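Uncharacterized protein (Parabacteroides merdae ATCC 43184, PDB 5BMT) is of unknown function but probably contains an OB-fold domain of a lipoprotein family beside a larger beta-rich part. Local coordinates at residues Y45-C50 with N115-I120; F55-D60 with Y73-A78; V156-L161 with S205-Y210. All blocks are in the same frame, centred on the assembly; numbering follows the deposited sequence. Where two conformers were deposited one is given.

Overall arrangement
The three contacts run along an elongated, beta-rich chain. Contact 2 pairs two strands of the five-stranded sheet, within the probable OB domain. Contact 1 joins that domain to the larger mixed sheet, and along the chain its loop encloses contact 2. Their centres are about 20 Å apart and they do not touch. Contact 3 lies within the larger sheet, about 22 Å from contact 1 between centres. These two do touch: Ile120 CG2 packs 3.8 Å from Tyr206 OH. Contacts 2 and 3 are farthest apart, at about 35 Å between centres. A 1,2-ethanediol, probably from the crystallisation liquor, sits beside contact 1, where its O2 donates to Tyr45 O.

Contact 1 (Y45-C50 with N115-I120); sequences YRAGDC and NNYKRI. With EDO (1,2-ethanediol), chain F.
Gly48 meets Tyr117 and Arg119 at the corner of a type II beta turn that runs from Arg46 to Asp49. The turn precedes strand 50-57 of the probable OB domain. The facing segment leads into strand 118-126 of the larger sheet, so the contact joins two parts of the fold. Gly48 CA sits over the centre of the Tyr117 ring, 3.6 Å from its centroid and 13° off the normal, a CH-pi contact. Tyr117 CG lies anti to its carbonyl carbon (chi1 -63°), which swings the ring toward the turn, and chi2 near -83° presents its face to Gly48 CA. Gly48 suits this place twice over. It takes the third position of the turn with a positive phi, and a beta carbon there would lie a tight 3.2 Å from Tyr117 CZ. Ala47 CB adds a looser apolar touch at Tyr117 CE2.

The carbonyl of Gly48 takes the polar bond. The Arg119 chain bends at chi2 and brings NE to Gly48 O at 2.8 Å. The bond is nearly straight, lies in the guanidinium plane and uses a lone pair of the oxygen. Arg119 NH1 donates to Lys118 O at 3.0 Å and also forms a salt bridge with Glu184. These bonds fix the rotation of the guanidinium. Tyr117 CD1 lies 3.4 Å above one of its faces, toward the rim. Asp49 closes the turn from within: its N donates to Arg46 O, and its OD2 accepts from Arg46 N. One residue past the turn, Cys50 SG rests 3.6 Å from Arg119 CB.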
loop_
_atom_site.group_PDB
_atom_site.type_symbol
_atom_site.label_atom_id
_atom_site.label_comp_id
_atom_site.label_asym_id
_atom_site.label_seq_id
_atom_site.Cartn_x
_atom_site.Cartn_y
_atom_site.Cartn_z
ATOM N N TYR A 45 6.232 -15.415 7.306
ATOM C CA TYR A 45 4.992 -14.858 6.764
ATOM C C TYR A 45 3.717 -15.417 7.352
ATOM O O TYR A 45 3.659 -16.566 7.827
ATOM C CB TYR A 45 4.953 -15.128 5.248
ATOM C CG TYR A 45 6.167 -14.603 4.524
ATOM C CD1 TYR A 45 6.451 -13.240 4.497
ATOM C CD2 TYR A 45 7.085 -15.474 3.945
ATOM C CE1 TYR A 45 7.613 -12.758 3.905
ATOM C CE2 TYR A 45 8.245 -15.002 3.329
ATOM C CZ TYR A 45 8.503 -13.639 3.314
ATOM O OH TYR A 45 9.656 -13.171 2.744
ATOM N N ARG A 46 2.675 -14.579 7.306
ATOM C CA ARG A 46 1.358 -15.060 7.649
ATOM C C ARG A 46 0.345 -14.374 6.740
ATOM O O ARG A 46 0.600 -13.310 6.156
ATOM C CB ARG A 46 1.017 -14.969 9.138
ATOM C CG ARG A 46 0.786 -13.587 9.713
ATOM C CD ARG A 46 0.483 -13.670 11.206
ATOM N NE ARG A 46 -0.892 -14.105 11.480
ATOM C CZ ARG A 46 -1.389 -14.344 12.692
ATOM N NH1 ARG A 46 -0.628 -14.205 13.770
ATOM N NH2 ARG A 46 -2.648 -14.734 12.833
ATOM N N ALA A 47 -0.794 -15.042 6.571
ATOM C CA ALA A 47 -1.845 -14.520 5.698
ATOM C C ALA A 47 -2.205 -13.096 6.131
ATOM O O ALA A 47 -2.316 -12.806 7.334
ATOM C CB ALA A 47 -3.074 -15.428 5.796
ATOM N N GLY A 48 -2.314 -12.226 5.145
ATOM C CA GLY A 48 -2.593 -10.808 5.347
ATOM C C GLY A 48 -1.365 -9.933 5.248
ATOM O O GLY A 48 -1.495 -8.710 5.155
ATOM N N ASP A 49 -0.168 -10.524 5.299
ATOM C CA ASP A 49 1.058 -9.746 5.169
ATOM C C ASP A 49 1.219 -9.221 3.767
ATOM O O ASP A 49 0.831 -9.865 2.794
ATOM C CB ASP A 49 2.294 -10.628 5.454
ATOM C CG ASP A 49 2.546 -10.963 6.914
ATOM O OD1 ASP A 49 1.884 -10.372 7.787
ATOM O OD2 ASP A 49 3.433 -11.806 7.186
ATOM N N CYS A 50 1.866 -8.069 3.661
ATOM C CA CYS A 50 2.271 -7.497 2.382
ATOM C C CYS A 50 3.757 -7.618 2.262
ATOM O O CYS A 50 4.484 -7.440 3.248
ATOM C CB CYS A 50 1.863 -6.038 2.289
ATOM S SG CYS A 50 0.086 -5.798 2.137
ATOM N N ASN A 115 -7.609 -12.905 -1.788
ATOM C CA ASN A 115 -8.840 -13.639 -1.593
ATOM C C ASN A 115 -9.615 -13.115 -0.378
ATOM O O ASN A 115 -10.834 -12.946 -0.457
ATOM C CB ASN A 115 -8.458 -15.114 -1.408
ATOM C CG ASN A 115 -9.639 -16.042 -1.370
ATOM O OD1 ASN A 115 -10.673 -15.768 -1.987
ATOM N ND2 ASN A 115 -9.517 -17.123 -0.612
ATOM N N ASN A 116 -8.907 -12.834 0.739
ATOM C CA ASN A 116 -9.540 -12.483 2.008
ATOM C C ASN A 116 -9.225 -11.090 2.536
ATOM O O ASN A 116 -9.799 -10.701 3.559
ATOM C CB ASN A 116 -9.097 -13.484 3.082
ATOM C CG ASN A 116 -9.532 -14.890 2.742
ATOM O OD1 ASN A 116 -10.735 -15.163 2.669
ATOM N ND2 ASN A 116 -8.555 -15.765 2.426
ATOM N N TYR A 117 -8.282 -10.381 1.920
ATOM C CA TYR A 117 -7.840 -9.103 2.451
ATOM C C TYR A 117 -7.733 -8.026 1.417
ATOM O O TYR A 117 -7.596 -8.295 0.212
ATOM C CB TYR A 117 -6.418 -9.273 3.035
ATOM C CG TYR A 117 -6.315 -10.225 4.196
ATOM C CD1 TYR A 117 -6.607 -9.808 5.489
ATOM C CD2 TYR A 117 -5.902 -11.542 4.007
ATOM C CE1 TYR A 117 -6.491 -10.678 6.574
ATOM C CE2 TYR A 117 -5.818 -12.429 5.072
ATOM C CZ TYR A 117 -6.097 -11.989 6.357
ATOM O OH TYR A 117 -6.014 -12.850 7.429
ATOM N N LYS A 118 -7.763 -6.774 1.910
ATOM C CA LYS A 118 -7.439 -5.590 1.094
ATOM C C LYS A 118 -6.436 -4.769 1.869
ATOM O O LYS A 118 -6.623 -4.568 3.084
ATOM C CB LYS A 118 -8.680 -4.748 0.743
ATOM C CG LYS A 118 -9.715 -5.564 -0.047
ATOM C CD LYS A 118 -10.884 -4.714 -0.494
ATOM C CE LYS A 118 -11.951 -5.577 -1.165
ATOM N NZ LYS A 118 -12.751 -6.352 -0.171
ATOM N N ARG A 119 -5.380 -4.299 1.195
ATOM C CA ARG A 119 -4.396 -3.425 1.845
ATOM C C ARG A 119 -4.003 -2.321 0.932
ATOM O O ARG A 119 -3.776 -2.558 -0.259
ATOM C CB ARG A 119 -3.107 -4.164 2.266
ATOM C CG ARG A 119 -3.191 -4.912 3.607
ATOM C CD ARG A 119 -3.657 -6.336 3.412
ATOM N NE ARG A 119 -3.673 -7.009 4.720
ATOM C CZ ARG A 119 -4.609 -6.864 5.653
ATOM N NH1 ARG A 119 -5.681 -6.102 5.423
ATOM N NH2 ARG A 119 -4.491 -7.490 6.824
ATOM N N ILE A 120 -3.855 -1.112 1.484
ATOM C CA ILE A 120 -3.240 -0.041 0.710
ATOM C C ILE A 120 -1.734 -0.162 0.938
ATOM O O ILE A 120 -1.286 -0.180 2.093
ATOM C CB ILE A 120 -3.734 1.349 1.148
ATOM C CG1 ILE A 120 -5.242 1.450 1.015
ATOM C CG2 ILE A 120 -3.034 2.453 0.324
ATOM C CD1 ILE A 120 -5.814 2.665 1.811
HETATM C C1 EDO F . 3.644 -19.336 5.428
HETATM O O1 EDO F . 3.450 -20.676 5.884
HETATM C C2 EDO F . 2.297 -18.586 5.514
HETATM O O2 EDO F . 1.924 -18.538 6.865
#

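Contact 2 (F55-D60 with Y73-A78)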
loop_
_atom_site.group_PDB
_atom_site.type_symbol
_atom_site.label_atom_id
_atom_site.label_comp_id
_atom_site.label_asym_id
_atom_site.label_seq_id
_atom_site.Cartn_x
_atom_site.Cartn_y
_atom_site.Cartn_z
ATOM N N PHE A 55 9.651 -12.548 -8.670
ATOM C CA PHE A 55 9.269 -13.878 -9.098
ATOM C C PHE A 55 9.399 -14.077 -10.590
ATOM O O PHE A 55 9.448 -13.111 -11.362
ATOM C CB PHE A 55 7.785 -14.118 -8.700
ATOM C CG PHE A 55 6.815 -13.033 -9.121
ATOM C CD1 PHE A 55 6.215 -13.056 -10.384
ATOM C CD2 PHE A 55 6.508 -11.982 -8.261
ATOM C CE1 PHE A 55 5.299 -12.058 -10.749
ATOM C CE2 PHE A 55 5.641 -10.967 -8.655
ATOM C CZ PHE A 55 5.033 -11.023 -9.885
ATOM N N THR A 56 9.398 -15.352 -10.982
ATOM C CA THR A 56 9.426 -15.767 -12.378
ATOM C C THR A 56 8.482 -16.947 -12.553
ATOM O O THR A 56 8.439 -17.841 -11.695
ATOM C CB THR A 56 10.849 -16.120 -12.813
ATOM O OG1 THR A 56 11.746 -15.089 -12.399
ATOM C CG2 THR A 56 10.963 -16.346 -14.309
ATOM N N VAL A 57 7.735 -16.941 -13.657
ATOM C CA VAL A 57 6.808 -18.009 -14.022
ATOM C C VAL A 57 7.353 -18.707 -15.261
ATOM O O VAL A 57 7.660 -18.033 -16.253
ATOM C CB VAL A 57 5.379 -17.473 -14.283
ATOM C CG1 VAL A 57 4.453 -18.575 -14.822
ATOM C CG2 VAL A 57 4.797 -16.833 -13.023
ATOM N N ASP A 58 7.429 -20.051 -15.225
ATOM C CA ASP A 58 7.778 -20.869 -16.391
ATOM C C ASP A 58 6.452 -21.329 -16.975
ATOM O O ASP A 58 5.839 -22.259 -16.462
ATOM C CB ASP A 58 8.678 -22.047 -15.968
ATOM C CG ASP A 58 9.104 -22.964 -17.119
ATOM O OD1 ASP A 58 8.691 -22.706 -18.282
ATOM O OD2 ASP A 58 9.800 -23.966 -16.848
ATOM N N PHE A 59 5.978 -20.640 -18.015
ATOM C CA PHE A 59 4.685 -20.938 -18.627
ATOM C C PHE A 59 4.641 -22.312 -19.304
ATOM O O PHE A 59 3.544 -22.849 -19.499
ATOM C CB PHE A 59 4.336 -19.827 -19.647
ATOM C CG PHE A 59 4.008 -18.528 -18.949
ATOM C CD1 PHE A 59 2.762 -18.325 -18.374
ATOM C CD2 PHE A 59 4.958 -17.510 -18.847
ATOM C CE1 PHE A 59 2.483 -17.145 -17.658
ATOM C CE2 PHE A 59 4.676 -16.334 -18.154
ATOM C CZ PHE A 59 3.448 -16.166 -17.542
ATOM N N ASP A 60 5.812 -22.892 -19.604
ATOM C CA ASP A 60 5.903 -24.177 -20.307
ATOM C C ASP A 60 6.072 -25.394 -19.367
ATOM O O ASP A 60 6.165 -26.520 -19.862
ATOM C CB ASP A 60 7.077 -24.130 -21.296
ATOM C CG ASP A 60 6.966 -23.068 -22.382
ATOM O OD1 ASP A 60 5.825 -22.742 -22.785
ATOM O OD2 ASP A 60 8.022 -22.583 -22.847
ATOM N N TYR A 73 -0.491 -19.558 -10.983
ATOM C CA TYR A 73 0.706 -20.034 -11.630
ATOM C C TYR A 73 1.697 -20.459 -10.550
ATOM O O TYR A 73 1.840 -19.764 -9.536
ATOM C CB TYR A 73 1.355 -18.950 -12.506
ATOM C CG TYR A 73 0.680 -18.789 -13.837
ATOM C CD1 TYR A 73 0.815 -19.758 -14.829
ATOM C CD2 TYR A 73 -0.128 -17.689 -14.097
ATOM C CE1 TYR A 73 0.176 -19.622 -16.057
ATOM C CE2 TYR A 73 -0.772 -17.539 -15.331
ATOM C CZ TYR A 73 -0.628 -18.516 -16.294
ATOM O OH TYR A 73 -1.281 -18.400 -17.511
ATOM N N VAL A 74 2.414 -21.555 -10.793
ATOM C CA VAL A 74 3.515 -21.939 -9.912
ATOM C C VAL A 74 4.681 -21.041 -10.312
ATOM O O VAL A 74 4.986 -20.913 -11.508
ATOM C CB VAL A 74 3.875 -23.437 -10.039
ATOM C CG1 VAL A 74 5.128 -23.758 -9.218
ATOM C CG2 VAL A 74 2.697 -24.323 -9.612
ATOM N N ALA A 75 5.311 -20.398 -9.334
ATOM C CA ALA A 75 6.411 -19.484 -9.616
ATOM C C ALA A 75 7.560 -19.753 -8.686
ATOM O O ALA A 75 7.405 -20.409 -7.656
ATOM C CB ALA A 75 5.934 -18.040 -9.441
ATOM N N THR A 76 8.730 -19.253 -9.050
ATOM C CA THR A 76 9.860 -19.313 -8.134
ATOM C C THR A 76 10.213 -17.887 -7.819
ATOM O O THR A 76 9.963 -16.960 -8.609
ATOM C CB THR A 76 11.042 -20.100 -8.689
ATOM O OG1 THR A 76 11.408 -19.526 -9.933
ATOM C CG2 THR A 76 10.732 -21.586 -8.829
ATOM N N GLY A 77 10.764 -17.695 -6.648
ATOM C CA GLY A 77 11.163 -16.364 -6.250
ATOM C C GLY A 77 11.321 -16.240 -4.759
ATOM O O GLY A 77 11.438 -17.232 -4.034
ATOM N N ALA A 78 11.310 -15.001 -4.311
ATOM C CA ALA A 78 11.514 -14.707 -2.910
ATOM C C ALA A 78 10.821 -13.412 -2.593
ATOM O O ALA A 78 10.306 -12.734 -3.483
ATOM C CB ALA A 78 13.003 -14.620 -2.609
HETATM O O HOH W 1 9.873 -20.652 -12.210
HETATM O O HOH W 2 7.298 -21.540 -12.760
#
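Thr56 O is held by two donors, the backbone N of Thr76 at 3.0 Å and a water at 3.2 Å. The same water also bonds Thr76 OG1, so it bridges the two threonines on one side of the strand pair. Thr56 N returns a bond to Thr76 O at 2.9 Å. The two backbone bonds make Thr56 and Thr76 a hydrogen-bonded pair of antiparallel strands in the five-stranded sheet, consistent with an OB domain. Phe55 and Gly77 form the adjacent non-hydrogen-bonded pair, where a beta carbon on Gly77 would clash with Phe55 CA.

A second water links the backbones farther along, accepting from Asp58 N and donating to Val74 O at 2.7 Å. The apolar side is carried by Val57, Phe59 and Tyr73. Val57 CG2 touches Ala75 CB, while CG1 reaches Tyr73 CD1 at 3.8 Å. CG1 stands anti to the backbone N (chi1 173°), which also places it over the centre of the Phe59 ring. Phe59 in turn points its CE1 edge at the face of Tyr73 in a T-shaped stack, with the planes at 76° and the centroids 5.0 Å apart. Tyr32 adds a further edge-to-face partner for Tyr73. Two direct backbone bonds, two bridging waters and the cluster of Val57, Phe59 and Tyr73 thus join the segments by polar and apolar means together.

Contact 3 (V156-L161 with S205-Y210); sequences VYTLCL and SYRVKY
A parallel strand pair of the larger mixed sheet brings Val156-Leu161 alongside Ser205-Tyr210. The backbone ladder includes Leu159 N to Arg207 O at 2.9 Å and Lys209 N to Leu159 O at 2.8 Å. On the face with Thr158 and Arg207, the arginine chain runs extended from CG and its NE donates to Thr158 OG1 at 3.1 Å. The bond is nearly straight at 176°, and the hydroxyl lies in the guanidinium plane. Arg207 CG also touches Val156 CG1. With alanine in place of this arginine, Thr158 OG1 would probably lose its N-H donor, and the Val156 methyl its aliphatic neighbour. Next along, Thr158 CG2 meets Lys209 CG at 3.9 Å, the two side chains crossing at about a right angle. Lys209 also makes a cation-pi contact with Trp224.

The face with Tyr157, Leu159, Tyr206 and Val208 is buried and largely apolar. Tyr157 CB touches Tyr206 CB at 4.2 Å. The hydroxyls are bound farther off, Tyr157 OH by Glu196 and Tyr206 OH by Ser109. With chi1 at 179°, Val208 turns CG1 beside its carbonyl carbon and against Leu161 CB, 3.7 Å away.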
loop_
_atom_site.group_PDB
_atom_site.type_symbol
_atom_site.label_atom_id
_atom_site.label_comp_id
_atom_site.label_asym_id
_atom_site.label_seq_id
_atom_site.Cartn_x
_atom_site.Cartn_y
_atom_site.Cartn_z
ATOM N N VAL A 156 -12.570 12.747 -6.462
ATOM C CA VAL A 156 -11.345 12.219 -5.853
ATOM C C VAL A 156 -11.408 12.425 -4.328
ATOM O O VAL A 156 -11.676 13.549 -3.858
ATOM C CB VAL A 156 -10.119 12.944 -6.452
ATOM C CG1 VAL A 156 -8.821 12.451 -5.804
ATOM C CG2 VAL A 156 -10.060 12.790 -7.974
ATOM N N TYR A 157 -11.164 11.351 -3.566
ATOM C CA TYR A 157 -11.113 11.397 -2.104
ATOM C C TYR A 157 -9.694 11.651 -1.678
ATOM O O TYR A 157 -8.761 11.257 -2.379
ATOM C CB TYR A 157 -11.594 10.056 -1.509
ATOM C CG TYR A 157 -13.085 9.856 -1.649
ATOM C CD1 TYR A 157 -13.962 10.318 -0.671
ATOM C CD2 TYR A 157 -13.623 9.204 -2.759
ATOM C CE1 TYR A 157 -15.341 10.130 -0.789
ATOM C CE2 TYR A 157 -15.001 9.006 -2.885
ATOM C CZ TYR A 157 -15.853 9.471 -1.895
ATOM O OH TYR A 157 -17.206 9.267 -1.996
ATOM N N THR A 158 -9.514 12.294 -0.535
ATOM C CA THR A 158 -8.152 12.554 -0.070
ATOM C C THR A 158 -7.917 11.891 1.288
ATOM O O THR A 158 -8.699 12.090 2.234
ATOM C CB THR A 158 -7.904 14.078 0.021
ATOM O OG1 THR A 158 -7.982 14.642 -1.285
ATOM C CG2 THR A 158 -6.519 14.414 0.610
ATOM N N LEU A 159 -6.860 11.070 1.347
ATOM C CA LEU A 159 -6.373 10.443 2.571
ATOM C C LEU A 159 -5.152 11.245 3.013
ATOM O O LEU A 159 -4.587 11.981 2.192
ATOM C CB LEU A 159 -5.994 8.978 2.308
ATOM C CG LEU A 159 -7.128 7.952 2.276
ATOM C CD1 LEU A 159 -8.100 8.196 1.120
ATOM C CD2 LEU A 159 -6.563 6.548 2.164
ATOM N N CYS A 160 -4.771 11.142 4.279
ATOM C CA CYS A 160 -3.615 11.870 4.755
ATOM C C CYS A 160 -2.614 10.932 5.411
ATOM O O CYS A 160 -2.981 10.110 6.243
ATOM C CB CYS A 160 -4.045 12.964 5.717
ATOM S SG CYS A 160 -2.661 13.857 6.448
ATOM N N LEU A 161 -1.324 11.075 5.042
ATOM C CA LEU A 161 -0.270 10.256 5.642
ATOM C C LEU A 161 0.684 11.162 6.384
ATOM O O LEU A 161 1.201 12.141 5.804
ATOM C CB LEU A 161 0.505 9.438 4.611
ATOM C CG LEU A 161 1.596 8.518 5.200
ATOM C CD1 LEU A 161 1.004 7.411 6.068
ATOM C CD2 LEU A 161 2.419 7.896 4.094
ATOM N N SER A 205 -11.623 6.886 -6.875
ATOM C CA SER A 205 -10.391 7.644 -7.104
ATOM C C SER A 205 -9.974 8.278 -5.805
ATOM O O SER A 205 -10.813 8.870 -5.109
ATOM C CB SER A 205 -10.603 8.735 -8.153
ATOM O OG SER A 205 -10.918 8.202 -9.425
ATOM N N TYR A 206 -8.696 8.173 -5.463
ATOM C CA TYR A 206 -8.230 8.816 -4.239
ATOM C C TYR A 206 -6.793 9.292 -4.398
ATOM O O TYR A 206 -6.086 8.900 -5.334
ATOM C CB TYR A 206 -8.362 7.879 -3.022
ATOM C CG TYR A 206 -7.305 6.792 -2.977
ATOM C CD1 TYR A 206 -7.494 5.575 -3.634
ATOM C CD2 TYR A 206 -6.123 6.970 -2.260
ATOM C CE1 TYR A 206 -6.501 4.587 -3.628
ATOM C CE2 TYR A 206 -5.158 5.958 -2.178
ATOM C CZ TYR A 206 -5.326 4.790 -2.910
ATOM O OH TYR A 206 -4.322 3.851 -2.913
ATOM N N ARG A 207 -6.369 10.146 -3.484
ATOM C CA ARG A 207 -4.980 10.566 -3.438
ATOM C C ARG A 207 -4.563 10.648 -1.984
ATOM O O ARG A 207 -5.432 10.668 -1.105
ATOM C CB ARG A 207 -4.765 11.890 -4.155
ATOM C CG ARG A 207 -5.563 12.990 -3.487
ATOM C CD ARG A 207 -5.375 14.261 -4.251
ATOM N NE ARG A 207 -6.093 15.351 -3.607
ATOM C CZ ARG A 207 -5.921 16.625 -3.937
ATOM N NH1 ARG A 207 -5.032 16.963 -4.858
ATOM N NH2 ARG A 207 -6.604 17.571 -3.318
ATOM N N VAL A 208 -3.258 10.738 -1.734
ATOM C CA VAL A 208 -2.727 10.821 -0.378
ATOM C C VAL A 208 -2.002 12.139 -0.227
ATOM O O VAL A 208 -1.076 12.410 -0.997
ATOM C CB VAL A 208 -1.800 9.630 -0.046
ATOM C CG1 VAL A 208 -1.239 9.756 1.380
ATOM C CG2 VAL A 208 -2.543 8.304 -0.187
ATOM N N LYS A 209 -2.411 12.947 0.782
ATOM C CA LYS A 209 -1.725 14.186 1.077
ATOM C C LYS A 209 -0.727 13.955 2.219
ATOM O O LYS A 209 -0.883 13.046 3.046
ATOM C CB LYS A 209 -2.714 15.297 1.364
ATOM C CG LYS A 209 -3.358 15.342 2.701
ATOM C CD LYS A 209 -4.006 16.758 2.831
ATOM C CE LYS A 209 -4.145 17.203 4.263
ATOM N NZ LYS A 209 -5.530 17.653 4.579
ATOM N N TYR A 210 0.333 14.742 2.238
ATOM C CA TYR A 210 1.363 14.577 3.241
ATOM C C TYR A 210 2.020 15.923 3.543
ATOM O O TYR A 210 2.008 16.806 2.688
ATOM C CB TYR A 210 2.442 13.565 2.740
ATOM C CG TYR A 210 3.059 13.937 1.402
ATOM C CD1 TYR A 210 4.154 14.792 1.330
ATOM C CD2 TYR A 210 2.540 13.438 0.212
ATOM C CE1 TYR A 210 4.722 15.136 0.106
ATOM C CE2 TYR A 210 3.095 13.775 -1.023
ATOM C CZ TYR A 210 4.193 14.623 -1.070
ATOM O OH TYR A 210 4.770 14.968 -2.273
#